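Local coordinates for uric acid degradation bifunctional protein PucL (Bacillus subtilis, PDB 6A4M) that oxidises urate as the uricase part of a bifunctional enzyme that probably also decarboxylates a later intermediate of uric acid breakdown, at residues H93-L96 / H101-T104. Numbering follows the deposited sequence.
Sequences HRFL and HMDT
The phenyl ring of F95 receives the methyl end of M102 obliquely, M102 CE standing 3.8 Å from F95 CD1, while the ring of F71 stacks with it from helix 64-78. M102 SD is 5.4 Å from the centroid of the F95 ring and 52° off its normal, a Met-aromatic contact of slanted geometry; the sulfur also packs against the root of the ring, 3.9 Å from F95 CB. M102 leaves the loop with CG anti to the backbone N (chi1 -176°) and runs extended to SD, where a bend at chi3 (-59°) swings CE to the ring. One branch of L96 packs alongside this chain, its CD2 lying 4.0 Å from M102 SD. Replacing M102 with an alanine would probably open a gap beside F95 and L96, leaving that leucine branch without its sulfur neighbour. The two backbones are also tied through R148 NH2, which hydrogen-bonds both L96 O and M102 O. The contact thus packs the C-terminal part of helix 84-98 against the loop leading into strand 104-121, with F95 reaching M68 and I72 of helix 64-78 and L96 meeting A146 and I153 of the neighbouring antiparallel strands.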
ATOM      1  N   HIS A  93      18.172  -7.306  -6.805  1.00 34.41           N
ATOM      2  CA  HIS A  93      19.608  -7.582  -6.628  1.00 34.86           C
ATOM      3  C   HIS A  93      20.038  -8.905  -7.269  1.00 34.91           C
ATOM      4  O   HIS A  93      21.029  -8.947  -8.004  1.00 35.18           O
ATOM      5  CB  HIS A  93      19.993  -7.578  -5.140  1.00 35.18           C
ATOM      6  CG  HIS A  93      20.389  -6.231  -4.623  1.00 36.23           C
ATOM      7  ND1 HIS A  93      21.690  -5.911  -4.303  1.00 36.82           N
ATOM      8  CD2 HIS A  93      19.659  -5.115  -4.385  1.00 37.39           C
ATOM      9  CE1 HIS A  93      21.744  -4.660  -3.884  1.00 37.31           C
ATOM     10  NE2 HIS A  93      20.525  -4.153  -3.924  1.00 37.04           N
ATOM     11  N   ARG A  94      19.281  -9.967  -6.999  1.00 34.62           N
ATOM     12  CA  ARG A  94      19.605 -11.300  -7.515  1.00 34.80           C
ATOM     13  C   ARG A  94      19.465 -11.416  -9.036  1.00 34.81           C
ATOM     14  O   ARG A  94      20.215 -12.173  -9.654  1.00 34.96           O
ATOM     15  CB  ARG A  94      18.772 -12.389  -6.813  1.00 34.87           C
ATOM     16  CG  ARG A  94      18.967 -12.505  -5.296  1.00 35.19           C
ATOM     17  CD  ARG A  94      20.421 -12.421  -4.850  1.00 34.89           C
ATOM     18  NE  ARG A  94      21.242 -13.414  -5.542  1.00 35.17           N
ATOM     19  CZ  ARG A  94      22.560 -13.335  -5.748  1.00 34.93           C
ATOM     20  NH1 ARG A  94      23.279 -12.300  -5.313  1.00 34.92           N
ATOM     21  NH2 ARG A  94      23.171 -14.323  -6.399  1.00 35.44           N
ATOM     22  N   PHE A  95      18.521 -10.680  -9.629  1.00 34.91           N
ATOM     23  CA  PHE A  95      18.403 -10.598 -11.099  1.00 35.10           C
ATOM     24  C   PHE A  95      19.640  -9.946 -11.724  1.00 35.60           C
ATOM     25  O   PHE A  95      20.207 -10.470 -12.678  1.00 34.99           O
ATOM     26  CB  PHE A  95      17.149  -9.813 -11.535  1.00 34.45           C
ATOM     27  CG  PHE A  95      15.968 -10.675 -11.897  1.00 33.93           C
ATOM     28  CD1 PHE A  95      16.061 -11.613 -12.923  1.00 33.51           C
ATOM     29  CD2 PHE A  95      14.743 -10.518 -11.248  1.00 33.74           C
ATOM     30  CE1 PHE A  95      14.971 -12.397 -13.273  1.00 33.35           C
ATOM     31  CE2 PHE A  95      13.648 -11.299 -11.595  1.00 33.65           C
ATOM     32  CZ  PHE A  95      13.762 -12.239 -12.609  1.00 33.48           C
ATOM     33  N   LEU A  96      20.039  -8.798 -11.182  1.00 36.55           N
ATOM     34  CA  LEU A  96      21.210  -8.072 -11.683  1.00 37.74           C
ATOM     35  C   LEU A  96      22.521  -8.835 -11.451  1.00 38.64           C
ATOM     36  O   LEU A  96      23.399  -8.822 -12.314  1.00 39.26           O
ATOM     37  CB  LEU A  96      21.287  -6.675 -11.057  1.00 37.72           C
ATOM     38  CG  LEU A  96      20.155  -5.715 -11.448  1.00 38.06           C
ATOM     39  CD1 LEU A  96      20.092  -4.529 -10.495  1.00 38.11           C
ATOM     40  CD2 LEU A  96      20.303  -5.235 -12.887  1.00 38.37           C
ATOM     41  N   HIS A 101      23.936  -9.308 -18.947  1.00 55.99           N
ATOM     42  CA  HIS A 101      23.496  -8.386 -20.009  1.00 56.47           C
ATOM     43  C   HIS A 101      22.381  -7.429 -19.578  1.00 56.33           C
ATOM     44  O   HIS A 101      22.182  -6.390 -20.206  1.00 57.73           O
ATOM     45  CB  HIS A 101      23.073  -9.170 -21.254  1.00 56.67           C
ATOM     46  CG  HIS A 101      24.194  -9.942 -21.879  1.00 57.39           C
ATOM     47  ND1 HIS A 101      24.257 -11.318 -21.851  1.00 57.57           N
ATOM     48  CD2 HIS A 101      25.311  -9.526 -22.523  1.00 57.40           C
ATOM     49  CE1 HIS A 101      25.357 -11.719 -22.464  1.00 58.05           C
ATOM     50  NE2 HIS A 101      26.013 -10.650 -22.881  1.00 58.16           N
ATOM     51  N   MET A 102      21.662  -7.787 -18.516  1.00 56.09           N
ATOM     52  CA  MET A 102      20.641  -6.928 -17.917  1.00 55.92           C
ATOM     53  C   MET A 102      21.277  -5.712 -17.243  1.00 54.94           C
ATOM     54  O   MET A 102      22.139  -5.864 -16.376  1.00 54.41           O
ATOM     55  CB  MET A 102      19.849  -7.730 -16.883  1.00 56.56           C
ATOM     56  CG  MET A 102      18.682  -6.998 -16.244  1.00 57.18           C
ATOM     57  SD  MET A 102      18.033  -7.901 -14.829  1.00 57.53           S
ATOM     58  CE  MET A 102      17.587  -9.461 -15.591  1.00 55.78           C
ATOM     59  N   ASP A 103      20.838  -4.517 -17.643  1.00 54.21           N
ATOM     60  CA  ASP A 103      21.314  -3.248 -17.069  1.00 54.15           C
ATOM     61  C   ASP A 103      20.290  -2.576 -16.142  1.00 51.57           C
ATOM     62  O   ASP A 103      20.670  -1.992 -15.126  1.00 52.11           O
ATOM     63  CB  ASP A 103      21.707  -2.277 -18.193  1.00 55.56           C
ATOM     64  CG  ASP A 103      22.816  -2.825 -19.089  1.00 56.92           C
ATOM     65  OD1 ASP A 103      23.702  -3.552 -18.589  1.00 58.46           O
ATOM     66  OD2 ASP A 103      22.802  -2.526 -20.301  1.00 58.05           O
ATOM     67  N   THR A 104      19.007  -2.649 -16.500  1.00 49.05           N
ATOM     68  CA  THR A 104      17.921  -2.030 -15.736  1.00 46.74           C
ATOM     69  C   THR A 104      16.871  -3.077 -15.358  1.00 43.85           C
ATOM     70  O   THR A 104      16.672  -4.057 -16.085  1.00 44.70           O
ATOM     71  CB  THR A 104      17.236  -0.919 -16.561  1.00 47.53           C
ATOM     72  OG1 THR A 104      18.230  -0.086 -17.167  1.00 48.40           O
ATOM     73  CG2 THR A 104      16.339  -0.048 -15.682  1.00 49.46           C
TER